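Local coordinates for protein Poly(A) ribonuclease POP2 (Saccharomyces cerevisiae, PDB 1UOC) that acts as a 3'-exoribonuclease with a preference for poly(A), probably catalytic in the CCR4-NOT complex that deadenylates mRNA, at residues 19-24 and 130-136; 24-28 and 140-145; 39-43 and 155-159; 197-201 and 254-258. All coordinates share one frame; numbering follows the deposited sequence.

In the fold
Two pairs of contacts divide the work in this RNase D domain, whose fold is that of a DEDD nuclease. Contacts 1 and 2 share Leu24 and have centres about 12 Å apart; their side chains meet again at Ile136 and Phe141, and they pack the outer helices near the edge strand 17-19. Contacts 3 and 4, centres about 9 Å apart, adjoin through Trp158 and Tyr198, on neighbouring strands of the central sheet. This inner pair lies nearer the predicted divalent-metal residues: the side chain of Ile43 is about 5 Å from that of Asp166, and the side chain of Met254 about 4 Å from that of Ser44. Bound xenon is about 7 Å from the side chains of both Leu145 and Trp158.

Contact 1 of 4, residues 19-24 and 130-136; sequences VWKSNL and KHENLGI
Trp20 directs the benzo edge of its indole at one face of His131, an edge-to-face aromatic pair with centroids 5.2 Å apart and planes at 64°. CZ3 stands over the centre of the imidazole. The first torsion of Trp20 (chi1 -57°) turns CG away from the carbonyl carbon, and the indole reaches along helix 128-134, where Trp20 CH2 meets Lys130 CB at 3.6 Å and Trp20 CE3 meets Leu134 CB at 4.0 Å. Replacing Trp20 by alanine removes the indole and would probably leave His131 without its edge-to-face partner and open a gap beside Lys130 CB.

The polar contribution is small and precise. Lys21 N donates to Leu134 O at 2.8 Å with an angle of 163°, joining the loop to the backbone at Leu134. Within the loop, Trp20 N gives an almost straight bond of 2.8 Å to Asn23 OD1, in the carbonyl plane, which ties Trp20 to Asn23. His131 ND1 is occupied by Phe104 O.

Apolar packing completes the set. Ile136 presses CG2 against the backbone, 3.3 Å from Trp20 C, while its CD1 lies 3.8 Å from Leu24 CD2, the two side chains crossing at about a right angle.

The contact thus joins the loop between strand 17-19 and helix 24-34 to helix 128-134, with strand 99-103 touching Val19, Trp20 and His131, and helix 138-146 next to Leu24 and Ile136.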
loop_
_atom_site.group_PDB
_atom_site.type_symbol
_atom_site.label_atom_id
_atom_site.label_comp_id
_atom_site.label_asym_id
_atom_site.label_seq_id
_atom_site.Cartn_x
_atom_site.Cartn_y
_atom_site.Cartn_z
ATOM N N VAL A 19 2.105 9.062 -12.315
ATOM C CA VAL A 19 2.750 8.248 -13.327
ATOM C C VAL A 19 1.691 7.751 -14.307
ATOM O O VAL A 19 0.611 7.307 -13.904
ATOM C CB VAL A 19 3.481 7.032 -12.696
ATOM C CG1 VAL A 19 4.366 6.355 -13.735
ATOM C CG2 VAL A 19 4.322 7.482 -11.501
ATOM N N TRP A 20 2.010 7.868 -15.594
ATOM C CA TRP A 20 1.147 7.430 -16.681
ATOM C C TRP A 20 2.049 6.594 -17.569
ATOM O O TRP A 20 3.181 6.320 -17.190
ATOM C CB TRP A 20 0.577 8.634 -17.452
ATOM C CG TRP A 20 -0.182 9.569 -16.564
ATOM C CD1 TRP A 20 0.336 10.598 -15.829
ATOM C CD2 TRP A 20 -1.571 9.495 -16.223
ATOM N NE1 TRP A 20 -0.639 11.164 -15.049
ATOM C CE2 TRP A 20 -1.819 10.507 -15.268
ATOM C CE3 TRP A 20 -2.624 8.673 -16.623
ATOM C CZ2 TRP A 20 -3.079 10.719 -14.708
ATOM C CZ3 TRP A 20 -3.884 8.880 -16.070
ATOM C CH2 TRP A 20 -4.099 9.897 -15.119
ATOM N N LYS A 21 1.562 6.181 -18.733
ATOM C CA LYS A 21 2.369 5.363 -19.632
ATOM C C LYS A 21 3.631 6.102 -20.088
ATOM O O LYS A 21 4.682 5.491 -20.281
ATOM C CB LYS A 21 1.537 4.945 -20.852
ATOM C CG LYS A 21 2.225 3.942 -21.781
ATOM C CD LYS A 21 1.304 3.523 -22.938
ATOM C CE LYS A 21 2.016 2.579 -23.926
ATOM N NZ LYS A 21 2.357 1.243 -23.333
ATOM N N SER A 22 3.527 7.420 -20.241
ATOM C CA SER A 22 4.655 8.236 -20.691
ATOM C C SER A 22 5.886 8.248 -19.774
ATOM O O SER A 22 7.005 8.211 -20.268
ATOM C CB SER A 22 4.201 9.680 -20.940
ATOM O OG SER A 22 3.679 10.266 -19.759
ATOM N N ASN A 23 5.696 8.297 -18.455
ATOM C CA ASN A 23 6.844 8.326 -17.546
ATOM C C ASN A 23 7.010 7.082 -16.674
ATOM O O ASN A 23 7.782 7.088 -15.720
ATOM C CB ASN A 23 6.785 9.578 -16.666
ATOM C CG ASN A 23 5.525 9.646 -15.834
ATOM O OD1 ASN A 23 4.507 9.056 -16.192
ATOM N ND2 ASN A 23 5.581 10.384 -14.722
ATOM N N LEU A 24 6.309 6.008 -17.024
ATOM C CA LEU A 24 6.387 4.755 -16.278
ATOM C C LEU A 24 7.814 4.222 -16.085
ATOM O O LEU A 24 8.227 3.943 -14.961
ATOM C CB LEU A 24 5.539 3.678 -16.968
ATOM C CG LEU A 24 5.518 2.290 -16.312
ATOM C CD1 LEU A 24 5.072 2.400 -14.858
ATOM C CD2 LEU A 24 4.575 1.383 -17.079
ATOM N N LYS A 130 -8.110 10.521 -19.048
ATOM C CA LYS A 130 -6.665 10.405 -18.942
ATOM C C LYS A 130 -6.292 8.932 -18.792
ATOM O O LYS A 130 -5.261 8.491 -19.293
ATOM C CB LYS A 130 -6.159 11.193 -17.729
ATOM C CG LYS A 130 -6.292 12.701 -17.847
ATOM C CD LYS A 130 -5.669 13.359 -16.631
ATOM C CE LYS A 130 -5.624 14.875 -16.763
ATOM N NZ LYS A 130 -5.193 15.507 -15.478
ATOM N N HIS A 131 -7.142 8.173 -18.106
ATOM C CA HIS A 131 -6.893 6.752 -17.877
ATOM C C HIS A 131 -7.042 5.943 -19.150
ATOM O O HIS A 131 -6.310 4.977 -19.385
ATOM C CB HIS A 131 -7.839 6.223 -16.800
ATOM C CG HIS A 131 -7.397 6.543 -15.405
ATOM N ND1 HIS A 131 -6.530 5.736 -14.698
ATOM C CD2 HIS A 131 -7.657 7.605 -14.606
ATOM C CE1 HIS A 131 -6.274 6.289 -13.527
ATOM N NE2 HIS A 131 -6.944 7.425 -13.445
ATOM N N GLU A 132 -7.999 6.354 -19.971
ATOM C CA GLU A 132 -8.269 5.697 -21.236
ATOM C C GLU A 132 -7.139 5.916 -22.239
ATOM O O GLU A 132 -6.742 4.992 -22.941
ATOM C CB GLU A 132 -9.591 6.220 -21.823
ATOM C CG GLU A 132 -9.737 5.988 -23.323
ATOM C CD GLU A 132 -10.989 6.624 -23.912
ATOM O OE1 GLU A 132 -11.273 7.802 -23.601
ATOM O OE2 GLU A 132 -11.681 5.946 -24.704
ATOM N N ASN A 133 -6.612 7.130 -22.300
ATOM C CA ASN A 133 -5.568 7.422 -23.275
ATOM C C ASN A 133 -4.125 7.387 -22.792
ATOM O O ASN A 133 -3.212 7.285 -23.609
ATOM C CB ASN A 133 -5.830 8.782 -23.931
ATOM C CG ASN A 133 -7.196 8.863 -24.573
ATOM O OD1 ASN A 133 -7.629 7.941 -25.270
ATOM N ND2 ASN A 133 -7.884 9.979 -24.351
ATOM N N LEU A 134 -3.901 7.480 -21.489
ATOM C CA LEU A 134 -2.529 7.465 -20.999
ATOM C C LEU A 134 -2.304 6.479 -19.864
ATOM O O LEU A 134 -1.196 6.360 -19.357
ATOM C CB LEU A 134 -2.131 8.868 -20.552
ATOM C CG LEU A 134 -2.266 9.939 -21.640
ATOM C CD1 LEU A 134 -1.812 11.263 -21.102
ATOM C CD2 LEU A 134 -1.444 9.560 -22.859
ATOM N N GLY A 135 -3.359 5.769 -19.483
ATOM C CA GLY A 135 -3.268 4.806 -18.401
ATOM C C GLY A 135 -2.237 3.745 -18.696
ATOM O O GLY A 135 -2.092 3.314 -19.831
ATOM N N ILE A 136 -1.521 3.311 -17.672
ATOM C CA ILE A 136 -0.492 2.315 -17.884
ATOM C C ILE A 136 -1.060 0.902 -17.920
ATOM O O ILE A 136 -2.122 0.618 -17.330
ATOM C CB ILE A 136 0.608 2.394 -16.803
ATOM C CG1 ILE A 136 0.229 1.542 -15.617
ATOM C CG2 ILE A 136 0.810 3.830 -16.343
ATOM C CD1 ILE A 136 1.358 0.678 -15.194
#

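Contact 2 of 4, residues 24-28 and 140-145; sequences LYSEF and EFSQLL
Leu144 overlaps two aromatic faces at once, a compact example of an aliphatic side chain wedged between rings. Its CB sits 3.7 Å from the centroid of Phe28, and its CD1 lies 3.9 Å from the centroid of Tyr25, almost on the ring normal; both are CH-pi contacts over the middle of a face. With CG placed beside the backbone N (chi1 -76°), Leu144 can send CD1 on between the rings, where it also meets Leu24 CG at 3.6 Å. The second branch, CD2, covers the same phenol toward Tyr25 CE2.

Phe28 serves the contact with its rim as well. Its edge is turned to the face of Phe141 in an offset edge-to-face pair, with Phe28 CE1 and Phe141 CE1 3.8 Å apart and the ring planes at 70°.

One polar bond borders this apolar patch. Tyr25 OH donates to Glu140 OE2 at 2.6 Å, meeting the carboxylate oxygen on its anti side and 25° out of the carboxylate plane. The bond holds the outer end of the phenol while Leu144 backs its face, which together restrain the ring. Glu140 OE1 has a long, weak ion pair with Lys21.

The two helices run nearly parallel, their segment axes approaching to 11.0 Å, a spacing filled by the Phe28 and Tyr25 rings together with Leu24 and Leu144. Phe141 makes edge-to-face pairs with Phe102 of strand 99-103 and with Phe104 in the loop after it; Phe28 also meets Phe102, and Leu145 touches Leu170 of helix 165-174.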
loop_
_atom_site.group_PDB
_atom_site.type_symbol
_atom_site.label_atom_id
_atom_site.label_comp_id
_atom_site.label_asym_id
_atom_site.label_seq_id
_atom_site.Cartn_x
_atom_site.Cartn_y
_atom_site.Cartn_z
ATOM N N LEU A 24 6.309 6.008 -17.024
ATOM C CA LEU A 24 6.387 4.755 -16.278
ATOM C C LEU A 24 7.814 4.222 -16.085
ATOM O O LEU A 24 8.227 3.943 -14.961
ATOM C CB LEU A 24 5.539 3.678 -16.968
ATOM C CG LEU A 24 5.518 2.290 -16.312
ATOM C CD1 LEU A 24 5.072 2.400 -14.858
ATOM C CD2 LEU A 24 4.575 1.383 -17.079
ATOM N N TYR A 25 8.569 4.083 -17.170
ATOM C CA TYR A 25 9.928 3.552 -17.072
ATOM C C TYR A 25 10.935 4.452 -16.378
ATOM O O TYR A 25 11.731 3.984 -15.567
ATOM C CB TYR A 25 10.440 3.164 -18.456
ATOM C CG TYR A 25 9.723 1.957 -19.000
ATOM C CD1 TYR A 25 8.359 2.007 -19.276
ATOM C CD2 TYR A 25 10.389 0.745 -19.175
ATOM C CE1 TYR A 25 7.670 0.885 -19.706
ATOM C CE2 TYR A 25 9.711 -0.390 -19.604
ATOM C CZ TYR A 25 8.349 -0.309 -19.866
ATOM O OH TYR A 25 7.661 -1.420 -20.287
ATOM N N SER A 26 10.890 5.745 -16.665
ATOM C CA SER A 26 11.817 6.663 -16.030
ATOM C C SER A 26 11.573 6.744 -14.524
ATOM O O SER A 26 12.520 6.865 -13.744
ATOM C CB SER A 26 11.710 8.051 -16.670
ATOM O OG SER A 26 10.376 8.500 -16.688
ATOM N N GLU A 27 10.312 6.662 -14.104
ATOM C CA GLU A 27 10.008 6.715 -12.669
ATOM C C GLU A 27 10.484 5.443 -11.983
ATOM O O GLU A 27 10.939 5.479 -10.835
ATOM C CB GLU A 27 8.508 6.914 -12.421
ATOM C CG GLU A 27 7.993 8.245 -12.938
ATOM C CD GLU A 27 8.746 9.444 -12.375
ATOM O OE1 GLU A 27 8.701 10.511 -13.022
ATOM O OE2 GLU A 27 9.368 9.339 -11.293
ATOM N N PHE A 28 10.384 4.315 -12.681
ATOM C CA PHE A 28 10.845 3.074 -12.098
ATOM C C PHE A 28 12.367 3.061 -12.041
ATOM O O PHE A 28 12.961 2.352 -11.228
ATOM C CB PHE A 28 10.333 1.869 -12.874
ATOM C CG PHE A 28 9.279 1.106 -12.137
ATOM C CD1 PHE A 28 7.934 1.308 -12.408
ATOM C CD2 PHE A 28 9.632 0.260 -11.084
ATOM C CE1 PHE A 28 6.952 0.686 -11.636
ATOM C CE2 PHE A 28 8.659 -0.363 -10.309
ATOM C CZ PHE A 28 7.313 -0.147 -10.588
ATOM N N GLU A 140 2.754 -4.648 -17.786
ATOM C CA GLU A 140 4.012 -3.929 -17.944
ATOM C C GLU A 140 4.474 -3.419 -16.591
ATOM O O GLU A 140 5.663 -3.464 -16.270
ATOM C CB GLU A 140 3.818 -2.751 -18.901
ATOM C CG GLU A 140 4.920 -2.592 -19.926
ATOM C CD GLU A 140 4.601 -1.532 -20.974
ATOM O OE1 GLU A 140 3.569 -1.671 -21.670
ATOM O OE2 GLU A 140 5.384 -0.562 -21.102
ATOM N N PHE A 141 3.514 -2.929 -15.804
ATOM C CA PHE A 141 3.786 -2.411 -14.470
ATOM C C PHE A 141 4.292 -3.523 -13.568
ATOM O O PHE A 141 5.298 -3.357 -12.882
ATOM C CB PHE A 141 2.515 -1.807 -13.849
ATOM C CG PHE A 141 2.651 -1.478 -12.378
ATOM C CD1 PHE A 141 3.193 -0.259 -11.963
ATOM C CD2 PHE A 141 2.291 -2.417 -11.406
ATOM C CE1 PHE A 141 3.379 0.022 -10.607
ATOM C CE2 PHE A 141 2.471 -2.148 -10.051
ATOM C CZ PHE A 141 3.022 -0.920 -9.652
ATOM N N SER A 142 3.598 -4.660 -13.572
ATOM C CA SER A 142 3.988 -5.769 -12.712
ATOM C C SER A 142 5.386 -6.258 -13.065
ATOM O O SER A 142 6.161 -6.628 -12.188
ATOM C CB SER A 142 2.968 -6.919 -12.810
ATOM O OG SER A 142 3.272 -7.816 -13.863
ATOM N N GLN A 143 5.716 -6.248 -14.350
ATOM C CA GLN A 143 7.033 -6.696 -14.777
ATOM C C GLN A 143 8.096 -5.750 -14.206
ATOM O O GLN A 143 9.120 -6.193 -13.704
ATOM C CB GLN A 143 7.110 -6.734 -16.304
ATOM C CG GLN A 143 8.324 -7.482 -16.842
ATOM C CD GLN A 143 8.350 -8.948 -16.419
ATOM O OE1 GLN A 143 7.388 -9.694 -16.649
ATOM N NE2 GLN A 143 9.456 -9.368 -15.803
ATOM N N LEU A 144 7.848 -4.444 -14.279
ATOM C CA LEU A 144 8.795 -3.476 -13.742
ATOM C C LEU A 144 8.935 -3.630 -12.216
ATOM O O LEU A 144 10.018 -3.417 -11.649
ATOM C CB LEU A 144 8.345 -2.060 -14.094
ATOM C CG LEU A 144 8.599 -1.640 -15.547
ATOM C CD1 LEU A 144 8.087 -0.217 -15.817
ATOM C CD2 LEU A 144 10.087 -1.711 -15.811
ATOM N N LEU A 145 7.846 -4.016 -11.561
ATOM C CA LEU A 145 7.848 -4.203 -10.115
ATOM C C LEU A 145 8.679 -5.421 -9.738
ATOM O O LEU A 145 9.390 -5.412 -8.739
ATOM C CB LEU A 145 6.423 -4.384 -9.597
ATOM C CG LEU A 145 6.319 -4.556 -8.083
ATOM C CD1 LEU A 145 6.957 -3.358 -7.400
ATOM C CD2 LEU A 145 4.867 -4.693 -7.657
#

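Contact 3 of 4, residues 39-43 and 155-159; sequences NHVSI and SVTWI
Thr157 lies alongside His40, pointing the same way, with CB over the imidazole face 3.9 Å from the ring centroid. The edge of that ring is held too: His40 ND1 donates to Asn39 OD1 at 3.0 Å, in the imidazole plane. A leucine in place of His40 would probably leave Asn39 OD1 without this donor and Thr157 without its flat neighbour.

The other face of the sheet repeats the theme with Val41 and Trp158. Rotation about the first bond of Trp158 leaves CG opposite the carbonyl carbon (chi1 -79°), and the indole projects from the sheet alongside Val41, whose CG1 lies over its six-membered ring, 4.2 Å from the centroid. Ile43 CB comes to the ring edge instead, 4.0 Å from Trp158 CZ3, while Trp158 NE1 bonds to Leu150 O.

Strands 40-48 and 157-160 pair in parallel in the mixed RNase H-like sheet, 157-160 lying between 40-48 and the outer strand 197-199. Four backbone bonds link them, from Thr157 N to Asn39 O through to Ile43 N to Ile159 O. Asn39 and His40 form a classic beta bulge opposite Ser86. A water bonded to Ser155 O and Thr157 OG1, each at 2.8 Å, adds to the backbone bonds where the pairing begins, and polar groups there are met by both.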
loop_
_atom_site.group_PDB
_atom_site.type_symbol
_atom_site.label_atom_id
_atom_site.label_comp_id
_atom_site.label_asym_id
_atom_site.label_seq_id
_atom_site.Cartn_x
_atom_site.Cartn_y
_atom_site.Cartn_z
ATOM N N ASN A 39 14.611 1.961 1.816
ATOM C CA ASN A 39 14.155 0.578 1.761
ATOM C C ASN A 39 12.823 0.223 2.406
ATOM O O ASN A 39 12.497 -0.960 2.532
ATOM C CB ASN A 39 15.265 -0.365 2.279
ATOM C CG ASN A 39 15.682 -0.079 3.735
ATOM O OD1 ASN A 39 14.962 0.578 4.489
ATOM N ND2 ASN A 39 16.850 -0.595 4.132
ATOM N N HIS A 40 12.062 1.228 2.828
ATOM C CA HIS A 40 10.730 0.992 3.398
ATOM C C HIS A 40 9.744 1.456 2.318
ATOM O O HIS A 40 9.797 2.596 1.861
ATOM C CB HIS A 40 10.526 1.784 4.698
ATOM C CG HIS A 40 11.106 1.120 5.911
ATOM N ND1 HIS A 40 12.440 0.777 6.011
ATOM C CD2 HIS A 40 10.525 0.711 7.065
ATOM C CE1 HIS A 40 12.651 0.181 7.172
ATOM N NE2 HIS A 40 11.507 0.126 7.831
ATOM N N VAL A 41 8.859 0.555 1.908
ATOM C CA VAL A 41 7.889 0.827 0.853
ATOM C C VAL A 41 6.447 0.607 1.317
ATOM O O VAL A 41 6.103 -0.473 1.804
ATOM C CB VAL A 41 8.112 -0.130 -0.343
ATOM C CG1 VAL A 41 7.361 0.365 -1.581
ATOM C CG2 VAL A 41 9.595 -0.260 -0.616
ATOM N N SER A 42 5.605 1.621 1.155
ATOM C CA SER A 42 4.196 1.493 1.528
ATOM C C SER A 42 3.408 1.376 0.227
ATOM O O SER A 42 3.833 1.887 -0.813
ATOM C CB SER A 42 3.725 2.722 2.287
ATOM O OG SER A 42 3.845 3.859 1.454
ATOM N N ILE A 43 2.275 0.695 0.287
ATOM C CA ILE A 43 1.439 0.526 -0.889
ATOM C C ILE A 43 -0.037 0.752 -0.587
ATOM O O ILE A 43 -0.529 0.420 0.489
ATOM C CB ILE A 43 1.611 -0.880 -1.506
ATOM C CG1 ILE A 43 0.654 -1.043 -2.691
ATOM C CG2 ILE A 43 1.376 -1.956 -0.440
ATOM C CD1 ILE A 43 0.694 -2.406 -3.321
ATOM N N SER A 155 15.764 -7.129 2.824
ATOM C CA SER A 155 16.348 -5.870 3.287
ATOM C C SER A 155 15.354 -4.746 2.987
ATOM O O SER A 155 15.575 -3.592 3.339
ATOM C CB SER A 155 17.706 -5.591 2.617
ATOM O OG SER A 155 17.591 -5.441 1.216
ATOM N N VAL A 156 14.258 -5.115 2.329
ATOM C CA VAL A 156 13.186 -4.196 1.977
ATOM C C VAL A 156 11.983 -4.552 2.854
ATOM O O VAL A 156 11.557 -5.709 2.919
ATOM C CB VAL A 156 12.790 -4.322 0.480
ATOM C CG1 VAL A 156 11.534 -3.503 0.196
ATOM C CG2 VAL A 156 13.920 -3.836 -0.402
ATOM N N THR A 157 11.440 -3.541 3.519
ATOM C CA THR A 157 10.299 -3.706 4.410
ATOM C C THR A 157 9.039 -3.126 3.773
ATOM O O THR A 157 8.976 -1.934 3.478
ATOM C CB THR A 157 10.564 -2.980 5.745
ATOM O OG1 THR A 157 11.731 -3.534 6.364
ATOM C CG2 THR A 157 9.383 -3.112 6.685
ATOM N N TRP A 158 8.033 -3.963 3.549
ATOM C CA TRP A 158 6.785 -3.476 2.962
ATOM C C TRP A 158 5.809 -3.078 4.048
ATOM O O TRP A 158 5.702 -3.745 5.072
ATOM C CB TRP A 158 6.139 -4.534 2.066
ATOM C CG TRP A 158 6.765 -4.653 0.699
ATOM C CD1 TRP A 158 7.853 -5.398 0.350
ATOM C CD2 TRP A 158 6.307 -4.029 -0.502
ATOM N NE1 TRP A 158 8.099 -5.283 -0.999
ATOM C CE2 TRP A 158 7.164 -4.445 -1.546
ATOM C CE3 TRP A 158 5.251 -3.154 -0.800
ATOM C CZ2 TRP A 158 7.002 -4.014 -2.870
ATOM C CZ3 TRP A 158 5.086 -2.719 -2.126
ATOM C CH2 TRP A 158 5.959 -3.151 -3.141
ATOM N N ILE A 159 5.097 -1.983 3.816
ATOM C CA ILE A 159 4.116 -1.448 4.762
ATOM C C ILE A 159 2.759 -1.440 4.075
ATOM O O ILE A 159 2.631 -0.936 2.958
ATOM C CB ILE A 159 4.469 -0.000 5.178
ATOM C CG1 ILE A 159 5.884 0.043 5.755
ATOM C CG2 ILE A 159 3.448 0.527 6.195
ATOM C CD1 ILE A 159 6.062 -0.793 7.015
HETATM O O HOH W 1 14.026 -2.375 5.258
#

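Contact 4 of 4, residues 197-201 and 254-258; sequences FYDLN and MLLSF
Met254 O receives the helical bond from Phe258 N at 2.9 Å, and Leu200 presses CD2 against this same oxygen at 3.4 Å. The setting is the edge of the RNase H-like fold of DEDD nucleases, where helix 247-264 packs on the sheet beside one of its two outermost strands, 197-199. Leu200 carries the contact: a first torsion of 179° stretches its side chain away from its own backbone N, and its branches reach the helix surface. CD2 settles against one turn, 3.7 Å from Phe258 N and 4.0 Å from Ser257 CB, so a methyl group packs on backbone atoms already engaged with each other.

Tyr198, two residues earlier, meets the same helix through its CB, 4.1 Å from Phe258 CE1. The two rings stand obliquely, planes at 43°. Phe258 also touches His40 and Ile159, and so ties the helix to three strands of the sheet.

The intervening Asp199 turns away from the helix and caps the next one. As N-cap of helix 200-207 it accepts a weak bond from Asn201 N at OD1, which Leu202 N and His162 N also grip, while OD2 accepts from Ala163 N. These bonds fix the strand-to-helix junction from which Leu200 projects. Met254, at the other end of the segment, lies beside the predicted metal-binding Ser44 and Gln250. The other branch of Leu200 meets the Phe258 ring at its edge, CD1 of the leucine 4.0 Å from CD1 of the phenylalanine.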
loop_
_atom_site.group_PDB
_atom_site.type_symbol
_atom_site.label_atom_id
_atom_site.label_comp_id
_atom_site.label_asym_id
_atom_site.label_seq_id
_atom_site.Cartn_x
_atom_site.Cartn_y
_atom_site.Cartn_z
ATOM N N PHE A 197 7.369 -7.673 5.853
ATOM C CA PHE A 197 6.287 -6.716 5.712
ATOM C C PHE A 197 5.427 -6.545 6.953
ATOM O O PHE A 197 5.393 -7.398 7.837
ATOM C CB PHE A 197 5.424 -7.086 4.492
ATOM C CG PHE A 197 4.353 -8.112 4.769
ATOM C CD1 PHE A 197 3.163 -7.743 5.384
ATOM C CD2 PHE A 197 4.524 -9.438 4.388
ATOM C CE1 PHE A 197 2.158 -8.672 5.619
ATOM C CE2 PHE A 197 3.524 -10.383 4.617
ATOM C CZ PHE A 197 2.336 -9.998 5.236
ATOM N N TYR A 198 4.741 -5.414 7.021
ATOM C CA TYR A 198 3.866 -5.126 8.148
ATOM C C TYR A 198 2.511 -4.584 7.727
ATOM O O TYR A 198 2.392 -3.853 6.748
ATOM C CB TYR A 198 4.496 -4.099 9.086
ATOM C CG TYR A 198 5.717 -4.586 9.818
ATOM C CD1 TYR A 198 6.964 -4.611 9.197
ATOM C CD2 TYR A 198 5.622 -5.044 11.135
ATOM C CE1 TYR A 198 8.096 -5.086 9.875
ATOM C CE2 TYR A 198 6.741 -5.519 11.817
ATOM C CZ TYR A 198 7.973 -5.538 11.185
ATOM O OH TYR A 198 9.073 -6.014 11.861
ATOM N N ASP A 199 1.485 -4.971 8.469
ATOM C CA ASP A 199 0.150 -4.459 8.224
ATOM C C ASP A 199 0.002 -3.430 9.347
ATOM O O ASP A 199 -0.210 -3.791 10.510
ATOM C CB ASP A 199 -0.913 -5.539 8.393
ATOM C CG ASP A 199 -2.289 -5.038 8.027
ATOM O OD1 ASP A 199 -2.572 -3.850 8.299
ATOM O OD2 ASP A 199 -3.090 -5.822 7.474
ATOM N N LEU A 200 0.149 -2.155 9.004
ATOM C CA LEU A 200 0.059 -1.089 9.987
ATOM C C LEU A 200 -1.284 -1.102 10.709
ATOM O O LEU A 200 -1.360 -0.784 11.892
ATOM C CB LEU A 200 0.284 0.267 9.305
ATOM C CG LEU A 200 0.209 1.510 10.190
ATOM C CD1 LEU A 200 1.083 1.329 11.406
ATOM C CD2 LEU A 200 0.640 2.713 9.383
ATOM N N ASN A 201 -2.337 -1.471 9.993
ATOM C CA ASN A 201 -3.673 -1.533 10.566
ATOM C C ASN A 201 -3.670 -2.520 11.739
ATOM O O ASN A 201 -4.210 -2.258 12.816
ATOM C CB ASN A 201 -4.658 -1.981 9.478
ATOM C CG ASN A 201 -6.043 -2.253 10.021
ATOM O OD1 ASN A 201 -6.256 -3.220 10.749
ATOM N ND2 ASN A 201 -6.994 -1.393 9.679
ATOM N N MET A 254 0.344 6.471 5.037
ATOM C CA MET A 254 0.611 5.165 5.621
ATOM C C MET A 254 2.053 5.080 6.102
ATOM O O MET A 254 2.316 4.767 7.261
ATOM C CB MET A 254 0.362 4.109 4.546
ATOM C CG MET A 254 0.079 2.710 5.025
ATOM S SD MET A 254 -0.177 1.609 3.613
ATOM C CE MET A 254 -1.606 2.388 2.871
ATOM N N LEU A 255 2.994 5.358 5.203
ATOM C CA LEU A 255 4.422 5.302 5.531
ATOM C C LEU A 255 4.840 6.314 6.618
ATOM O O LEU A 255 5.639 6.003 7.502
ATOM C CB LEU A 255 5.242 5.546 4.261
ATOM C CG LEU A 255 6.750 5.382 4.373
ATOM C CD1 LEU A 255 7.062 3.924 4.739
ATOM C CD2 LEU A 255 7.422 5.776 3.061
ATOM N N LEU A 256 4.312 7.530 6.525
ATOM C CA LEU A 256 4.609 8.589 7.495
ATOM C C LEU A 256 4.157 8.121 8.868
ATOM O O LEU A 256 4.869 8.252 9.863
ATOM C CB LEU A 256 3.837 9.859 7.116
ATOM C CG LEU A 256 4.522 11.128 6.609
ATOM C CD1 LEU A 256 5.904 10.829 6.065
ATOM C CD2 LEU A 256 3.611 11.768 5.554
ATOM N N SER A 257 2.950 7.569 8.905
ATOM C CA SER A 257 2.374 7.076 10.140
ATOM C C SER A 257 3.167 5.902 10.695
ATOM O O SER A 257 3.446 5.853 11.887
ATOM C CB SER A 257 0.909 6.679 9.920
ATOM O OG SER A 257 0.124 7.821 9.608
ATOM N N PHE A 258 3.542 4.961 9.835
ATOM C CA PHE A 258 4.309 3.812 10.298
ATOM C C PHE A 258 5.617 4.239 10.954
ATOM O O PHE A 258 5.935 3.823 12.063
ATOM C CB PHE A 258 4.649 2.867 9.140
ATOM C CG PHE A 258 5.464 1.695 9.559
ATOM C CD1 PHE A 258 4.861 0.597 10.167
ATOM C CD2 PHE A 258 6.849 1.716 9.429
ATOM C CE1 PHE A 258 5.633 -0.466 10.650
ATOM C CE2 PHE A 258 7.630 0.664 9.906
ATOM C CZ PHE A 258 7.017 -0.434 10.521
#